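5-ketofructose reductase (Gluconobacter sp., PDB 7COK) reduces 5-ketofructose, most likely to fructose with a nicotinamide cofactor, and forms a novel class in the shikimate dehydrogenase family. Local coordinates at residues E219-D224 against T244-L249; V211-L216 against K236-L241. One frame throughout, in Å; residues are numbered along the deposited sequence.

The chain meets contact 2 first, at V211-L216, in the loop after strand 193-196. Next comes strand 221-224, the first half of contact 1. Helix 233-240 then packs back on V211-L216 and closes a loop whose nearest ends lie 20 residues apart. Strand 245-246 follows and pairs with strand 221-224, closing a second loop of the same span. The segments alternate, so the two contacts cross. Their centres lie about 11 Å apart. Together they tie the last two strands of the parallel sheet, the helix that connects them and the loop leading into them. V222, L216, A238 and T245 are the side chains where the two contacts meet.

Contact 1: E219-D224 against T244-L249; sequences ETVVAD and TTLDGL
V222 and A223 pair in parallel with T245 and L246, completing the beta-alpha-beta unit at one end of the Rossmann-type sheet. Helix 233-240 makes the crossover. Three backbone hydrogen bonds join the two segments. V222 N donates to T244 O at 3.0 Å. L246 N returns a bond to V222 O at 2.9 Å. D224 N closes the ladder on L246 O at 3.0 Å. V222 O is also approached by the CA-H of T245, with T245 CA 3.1 Å away. Beyond the ladder, a water bridges the two segments, donating to T220 O at 2.9 Å and accepting from T244 N at 2.8 Å.

The side chains of the paired residues divide between two faces. V222 and T245 face helix 233-240, where V222 touches F234 and A238. A223 and L246 lie on the other face, beside helix 110-117. There A223 CB lies 4.0 Å from L246 CB, and F112 and L116 of that helix cover the pair.

The polar side chains have their partners outside the two segments. D224 bonds N196 and I226 through OD1 and T232 through OD2, which fixes its carboxylate. D247 N-caps helix 248-264 through OD1 to G250 N.

One more apolar contact lies beside A223. With CG1 anti to the backbone N (chi1 177°), V221 crosses the L246 side chain obliquely, and V221 CG1 lies 3.8 Å from L246 CD1.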
ATOM      1  N   GLU A 219      39.303 -24.806  -4.976  1.00 22.17           N
ATOM      2  CA  GLU A 219      38.251 -24.975  -5.980  1.00 22.23           C
ATOM      3  C   GLU A 219      36.838 -24.962  -5.398  1.00 21.22           C
ATOM      4  O   GLU A 219      35.850 -24.801  -6.143  1.00 20.79           O
ATOM      5  CB  GLU A 219      38.434 -26.304  -6.702  1.00 25.50           C
ATOM      6  CG  GLU A 219      39.505 -26.325  -7.773  1.00 29.80           C
ATOM      7  CD  GLU A 219      39.382 -27.552  -8.653  1.00 34.08           C
ATOM      8  OE1 GLU A 219      38.416 -27.623  -9.443  1.00 36.69           O
ATOM      9  OE2 GLU A 219      40.246 -28.448  -8.545  1.00 35.26           O
ATOM     10  N   THR A 220      36.737 -25.167  -4.082  1.00 19.30           N
ATOM     11  CA  THR A 220      35.430 -25.239  -3.416  1.00 19.36           C
ATOM     12  C   THR A 220      34.788 -23.866  -3.430  1.00 17.80           C
ATOM     13  O   THR A 220      35.412 -22.872  -3.054  1.00 19.56           O
ATOM     14  CB  THR A 220      35.550 -25.719  -1.967  1.00 19.87           C
ATOM     15  OG1 THR A 220      36.378 -26.883  -1.913  1.00 21.77           O
ATOM     16  CG2 THR A 220      34.162 -26.081  -1.403  1.00 17.87           C
ATOM     17  N   VAL A 221      33.536 -23.822  -3.874  1.00 15.67           N
ATOM     18  CA  VAL A 221      32.725 -22.601  -3.839  1.00 14.77           C
ATOM     19  C   VAL A 221      32.114 -22.516  -2.439  1.00 14.17           C
ATOM     20  O   VAL A 221      31.506 -23.473  -1.974  1.00 14.69           O
ATOM     21  CB  VAL A 221      31.653 -22.625  -4.945  1.00 15.69           C
ATOM     22  CG1 VAL A 221      30.761 -21.389  -4.871  1.00 15.68           C
ATOM     23  CG2 VAL A 221      32.329 -22.701  -6.302  1.00 15.57           C
ATOM     24  N   VAL A 222      32.295 -21.379  -1.774  1.00 12.72           N
ATOM     25  CA  VAL A 222      31.860 -21.222  -0.385  1.00 12.73           C
ATOM     26  C   VAL A 222      30.832 -20.089  -0.330  1.00 12.89           C
ATOM     27  O   VAL A 222      31.092 -18.973  -0.767  1.00 13.24           O
ATOM     28  CB  VAL A 222      33.053 -20.947   0.556  1.00 13.01           C
ATOM     29  CG1 VAL A 222      32.586 -20.908   1.989  1.00 12.54           C
ATOM     30  CG2 VAL A 222      34.142 -21.999   0.420  1.00 12.68           C
ATOM     31  N   ALA A 223      29.658 -20.390   0.224  1.00 12.19           N
ATOM     32  CA  ALA A 223      28.535 -19.440   0.267  1.00 12.37           C
ATOM     33  C   ALA A 223      28.018 -19.306   1.696  1.00 12.95           C
ATOM     34  O   ALA A 223      28.113 -20.249   2.496  1.00 12.96           O
ATOM     35  CB  ALA A 223      27.435 -19.911  -0.658  1.00 12.40           C
ATOM     36  N   ASP A 224      27.436 -18.164   1.987  1.00 12.82           N
ATOM     37  CA  ASP A 224      26.873 -17.891   3.294  1.00 13.31           C
ATOM     38  C   ASP A 224      25.554 -17.156   3.129  1.00 13.80           C
ATOM     39  O   ASP A 224      25.480 -16.143   2.453  1.00 13.74           O
ATOM     40  CB  ASP A 224      27.848 -17.039   4.102  1.00 15.02           C
ATOM     41  CG  ASP A 224      27.566 -17.051   5.589  1.00 15.72           C
ATOM     42  OD1 ASP A 224      26.441 -17.367   6.047  1.00 16.45           O
ATOM     43  OD2 ASP A 224      28.496 -16.757   6.337  1.00 16.26           O
ATOM     44  N   THR A 244      36.494 -19.093  -4.086  1.00 17.44           N
ATOM     45  CA  THR A 244      35.453 -18.222  -4.620  1.00 16.80           C
ATOM     46  C   THR A 244      34.334 -18.199  -3.590  1.00 16.38           C
ATOM     47  O   THR A 244      33.891 -19.263  -3.149  1.00 16.53           O
ATOM     48  CB  THR A 244      34.936 -18.760  -5.960  1.00 18.00           C
ATOM     49  OG1 THR A 244      35.987 -18.694  -6.922  1.00 20.23           O
ATOM     50  CG2 THR A 244      33.753 -17.930  -6.479  1.00 17.70           C
ATOM     51  N   THR A 245      33.910 -16.996  -3.201  1.00 14.92           N
ATOM     52  CA  THR A 245      32.853 -16.818  -2.178  1.00 14.98           C
ATOM     53  C   THR A 245      31.591 -16.112  -2.679  1.00 15.10           C
ATOM     54  O   THR A 245      31.639 -15.253  -3.566  1.00 15.94           O
ATOM     55  CB  THR A 245      33.363 -16.047  -0.948  1.00 14.57           C
ATOM     56  OG1 THR A 245      33.804 -14.738  -1.348  1.00 16.88           O
ATOM     57  CG2 THR A 245      34.534 -16.787  -0.261  1.00 14.82           C
ATOM     58  N   LEU A 246      30.460 -16.480  -2.073  1.00 13.49           N
ATOM     59  CA  LEU A 246      29.176 -15.865  -2.364  1.00 14.41           C
ATOM     60  C   LEU A 246      28.497 -15.407  -1.102  1.00 13.92           C
ATOM     61  O   LEU A 246      28.206 -16.203  -0.218  1.00 14.05           O
ATOM     62  CB  LEU A 246      28.270 -16.842  -3.127  1.00 15.50           C
ATOM     63  CG  LEU A 246      28.902 -17.382  -4.414  1.00 15.69           C
ATOM     64  CD1 LEU A 246      28.172 -18.618  -4.905  1.00 16.32           C
ATOM     65  CD2 LEU A 246      28.931 -16.306  -5.473  1.00 16.75           C
ATOM     66  N   ASP A 247      28.188 -14.119  -1.040  1.00 14.25           N
ATOM     67  CA  ASP A 247      27.634 -13.536   0.167  1.00 14.73           C
ATOM     68  C   ASP A 247      26.099 -13.484   0.228  1.00 13.81           C
ATOM     69  O   ASP A 247      25.394 -13.523  -0.799  1.00 12.82           O
ATOM     70  CB  ASP A 247      28.249 -12.155   0.393  1.00 16.02           C
ATOM     71  CG  ASP A 247      27.677 -11.120  -0.531  1.00 17.15           C
ATOM     72  OD1 ASP A 247      26.604 -10.561  -0.201  1.00 17.30           O
ATOM     73  OD2 ASP A 247      28.298 -10.855  -1.576  1.00 20.34           O
ATOM     74  N   GLY A 248      25.595 -13.397   1.451  1.00 13.46           N
ATOM     75  CA  GLY A 248      24.163 -13.512   1.701  1.00 12.75           C
ATOM     76  C   GLY A 248      23.382 -12.286   1.323  1.00 12.87           C
ATOM     77  O   GLY A 248      22.176 -12.361   1.115  1.00 12.99           O
ATOM     78  N   LEU A 249      24.061 -11.140   1.250  1.00 12.03           N
ATOM     79  CA  LEU A 249      23.391  -9.889   0.840  1.00 12.03           C
ATOM     80  C   LEU A 249      23.061  -9.994  -0.646  1.00 12.60           C
ATOM     81  O   LEU A 249      21.925  -9.720  -1.040  1.00 12.80           O
ATOM     82  CB  LEU A 249      24.265  -8.678   1.211  1.00 12.98           C
ATOM     83  CG  LEU A 249      23.737  -7.255   1.023  1.00 14.07           C
ATOM     84  CD1 LEU A 249      24.552  -6.305   1.886  1.00 15.25           C
ATOM     85  CD2 LEU A 249      23.816  -6.791  -0.413  1.00 15.34           C
TER
HETATM   86  O   HOH W   1      36.700 -21.629  -5.301  1.00 22.48           O

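Contact 2: V211-L216 against K236-L241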
ATOM      1  N   VAL A 211      33.940 -25.248  11.344  1.00 17.69           N
ATOM      2  CA  VAL A 211      34.327 -25.993  10.149  1.00 18.10           C
ATOM      3  C   VAL A 211      35.834 -26.070  10.150  1.00 17.33           C
ATOM      4  O   VAL A 211      36.512 -25.071  10.440  1.00 17.60           O
ATOM      5  CB  VAL A 211      33.896 -25.240   8.869  1.00 17.66           C
ATOM      6  CG1 VAL A 211      34.333 -25.969   7.604  1.00 18.28           C
ATOM      7  CG2 VAL A 211      32.393 -25.031   8.855  1.00 19.39           C
ATOM      8  N   GLU A 212      36.358 -27.254   9.825  1.00 16.88           N
ATOM      9  CA  GLU A 212      37.777 -27.417   9.577  1.00 18.60           C
ATOM     10  C   GLU A 212      38.066 -26.787   8.215  1.00 17.40           C
ATOM     11  O   GLU A 212      37.830 -27.390   7.141  1.00 17.29           O
ATOM     12  CB  GLU A 212      38.165 -28.882   9.611  1.00 20.50           C
ATOM     13  CG  GLU A 212      39.641 -29.104   9.359  1.00 23.57           C
ATOM     14  CD  GLU A 212      39.994 -30.564   9.422  1.00 28.35           C
ATOM     15  OE1 GLU A 212      39.437 -31.322   8.611  1.00 30.22           O
ATOM     16  OE2 GLU A 212      40.824 -30.947  10.279  1.00 32.63           O
ATOM     17  N   MET A 213      38.558 -25.553   8.261  1.00 17.36           N
ATOM     18  CA  MET A 213      38.694 -24.773   7.042  1.00 17.85           C
ATOM     19  C   MET A 213      39.756 -25.389   6.135  1.00 18.04           C
ATOM     20  O   MET A 213      39.665 -25.277   4.922  1.00 18.34           O
ATOM     21  CB  MET A 213      38.969 -23.297   7.346  1.00 18.56           C
ATOM     22  CG  MET A 213      37.801 -22.537   8.004  1.00 19.98           C
ATOM     23  SD  MET A 213      36.216 -22.592   7.114  1.00 20.26           S
ATOM     24  CE  MET A 213      36.503 -21.261   5.945  1.00 19.00           C
ATOM     25  N   GLY A 214      40.711 -26.118   6.721  1.00 18.25           N
ATOM     26  CA  GLY A 214      41.727 -26.825   5.922  1.00 18.11           C
ATOM     27  C   GLY A 214      41.211 -27.996   5.087  1.00 18.36           C
ATOM     28  O   GLY A 214      41.958 -28.577   4.290  1.00 18.89           O
ATOM     29  N   SER A 215      39.936 -28.354   5.257  1.00 16.63           N
ATOM     30  CA  SER A 215      39.332 -29.427   4.475  1.00 16.13           C
ATOM     31  C   SER A 215      38.815 -28.908   3.140  1.00 15.59           C
ATOM     32  O   SER A 215      38.464 -29.695   2.256  1.00 15.93           O
ATOM     33  CB  SER A 215      38.250 -30.192   5.275  1.00 14.93           C
ATOM     34  OG  SER A 215      37.089 -29.416   5.479  1.00 14.58           O
ATOM     35  N   LEU A 216      38.799 -27.583   3.004  1.00 16.28           N
ATOM     36  CA  LEU A 216      38.428 -26.931   1.742  1.00 16.38           C
ATOM     37  C   LEU A 216      39.567 -27.002   0.758  1.00 16.13           C
ATOM     38  O   LEU A 216      40.725 -26.831   1.144  1.00 17.07           O
ATOM     39  CB  LEU A 216      38.108 -25.457   1.973  1.00 16.65           C
ATOM     40  CG  LEU A 216      36.774 -25.013   2.590  1.00 16.68           C
ATOM     41  CD1 LEU A 216      36.864 -23.548   2.973  1.00 17.63           C
ATOM     42  CD2 LEU A 216      35.658 -25.179   1.587  1.00 18.88           C
ATOM     43  N   LYS A 236      35.404 -14.577   4.857  1.00 16.39           N
ATOM     44  CA  LYS A 236      36.735 -13.944   4.835  1.00 17.44           C
ATOM     45  C   LYS A 236      37.833 -14.981   4.951  1.00 18.12           C
ATOM     46  O   LYS A 236      38.826 -14.917   4.209  1.00 18.33           O
ATOM     47  CB  LYS A 236      36.868 -12.881   5.920  1.00 17.54           C
ATOM     48  CG  LYS A 236      36.081 -11.624   5.609  1.00 19.69           C
ATOM     49  CD  LYS A 236      36.086 -10.672   6.786  1.00 23.98           C
ATOM     50  CE  LYS A 236      35.675  -9.288   6.321  1.00 24.88           C
ATOM     51  NZ  LYS A 236      35.807  -8.295   7.416  1.00 28.97           N
ATOM     52  N   ASP A 237      37.625 -15.960   5.835  1.00 18.21           N
ATOM     53  CA  ASP A 237      38.532 -17.102   5.976  1.00 18.00           C
ATOM     54  C   ASP A 237      38.626 -17.919   4.687  1.00 17.62           C
ATOM     55  O   ASP A 237      39.727 -18.263   4.257  1.00 17.29           O
ATOM     56  CB  ASP A 237      38.126 -18.005   7.153  1.00 20.56           C
ATOM     57  CG  ASP A 237      38.239 -17.313   8.512  1.00 22.04           C
ATOM     58  OD1 ASP A 237      39.001 -16.334   8.659  1.00 23.68           O
ATOM     59  OD2 ASP A 237      37.544 -17.765   9.447  1.00 26.44           O
ATOM     60  N   ALA A 238      37.478 -18.207   4.058  1.00 16.97           N
ATOM     61  CA  ALA A 238      37.448 -18.946   2.794  1.00 16.89           C
ATOM     62  C   ALA A 238      38.204 -18.210   1.671  1.00 16.78           C
ATOM     63  O   ALA A 238      39.027 -18.815   0.967  1.00 18.34           O
ATOM     64  CB  ALA A 238      36.000 -19.217   2.391  1.00 16.89           C
ATOM     65  N   LYS A 239      37.906 -16.917   1.515  1.00 18.08           N
ATOM     66  CA  LYS A 239      38.580 -16.081   0.518  1.00 18.59           C
ATOM     67  C   LYS A 239      40.100 -16.027   0.754  1.00 19.20           C
ATOM     68  O   LYS A 239      40.868 -16.101  -0.204  1.00 19.31           O
ATOM     69  CB  LYS A 239      37.980 -14.672   0.511  1.00 20.44           C
ATOM     70  CG  LYS A 239      38.362 -13.821  -0.701  1.00 22.80           C
ATOM     71  CD  LYS A 239      37.436 -12.629  -0.845  1.00 25.20           C
ATOM     72  CE  LYS A 239      37.625 -11.637   0.284  1.00 27.14           C
ATOM     73  NZ  LYS A 239      36.418 -10.799   0.517  1.00 31.09           N
ATOM     74  N   ALA A 240      40.522 -15.945   2.017  1.00 20.02           N
ATOM     75  CA  ALA A 240      41.963 -15.986   2.368  1.00 20.76           C
ATOM     76  C   ALA A 240      42.660 -17.284   1.956  1.00 22.12           C
ATOM     77  O   ALA A 240      43.866 -17.289   1.701  1.00 23.09           O
ATOM     78  CB  ALA A 240      42.171 -15.730   3.854  1.00 21.63           C
ATOM     79  N   LEU A 241      41.901 -18.370   1.882  1.00 22.06           N
ATOM     80  CA  LEU A 241      42.406 -19.658   1.416  1.00 22.59           C
ATOM     81  C   LEU A 241      42.444 -19.772  -0.100  1.00 21.92           C
ATOM     82  O   LEU A 241      42.997 -20.715  -0.635  1.00 24.91           O
ATOM     83  CB  LEU A 241      41.604 -20.817   2.032  1.00 22.96           C
ATOM     84  CG  LEU A 241      41.761 -21.045   3.543  1.00 23.82           C
ATOM     85  CD1 LEU A 241      40.888 -22.195   4.024  1.00 24.00           C
ATOM     86  CD2 LEU A 241      43.213 -21.261   3.967  1.00 24.56           C
TER
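The 3-10 turn 213-215, in the loop ahead of strand 221-224, packs against the C-terminal half of helix 233-240. M213 carries most of the contact. Its side chain bends at both chi2 (-55°) and chi3 (-83°), and its methyl end reaches the helix. M213 CE lies 3.7 Å from A238 N and 3.8 Å from D237 CB. M213 CE is also 4.1 Å from A238 CB. The M213 and D237 side chains cross at about a right angle.

L241 comes in from the end of the 236-241 segment. L241 CD1 sits against the turn, 3.4 Å from M213 O and 4.0 Å from M213 CB. L216 adds a looser touch: L216 CD1 is 4.4 Å from L241 CD1 and a little farther from A238 CB. No hydrogen bond crosses between the segments; the contact is van der Waals packing, mostly of apolar groups.

The turn is braced from within. E212 O accepts from both S215 N and S215 OG, and the hydroxyl bond, at 2.7 Å, lies in the carbonyl plane. S215 OG is also bonded to L187 N. L216 also packs on V222 of strand 221-224. This is a connecting loop laid on the crossover helix of a Rossmann-type beta-alpha-beta unit.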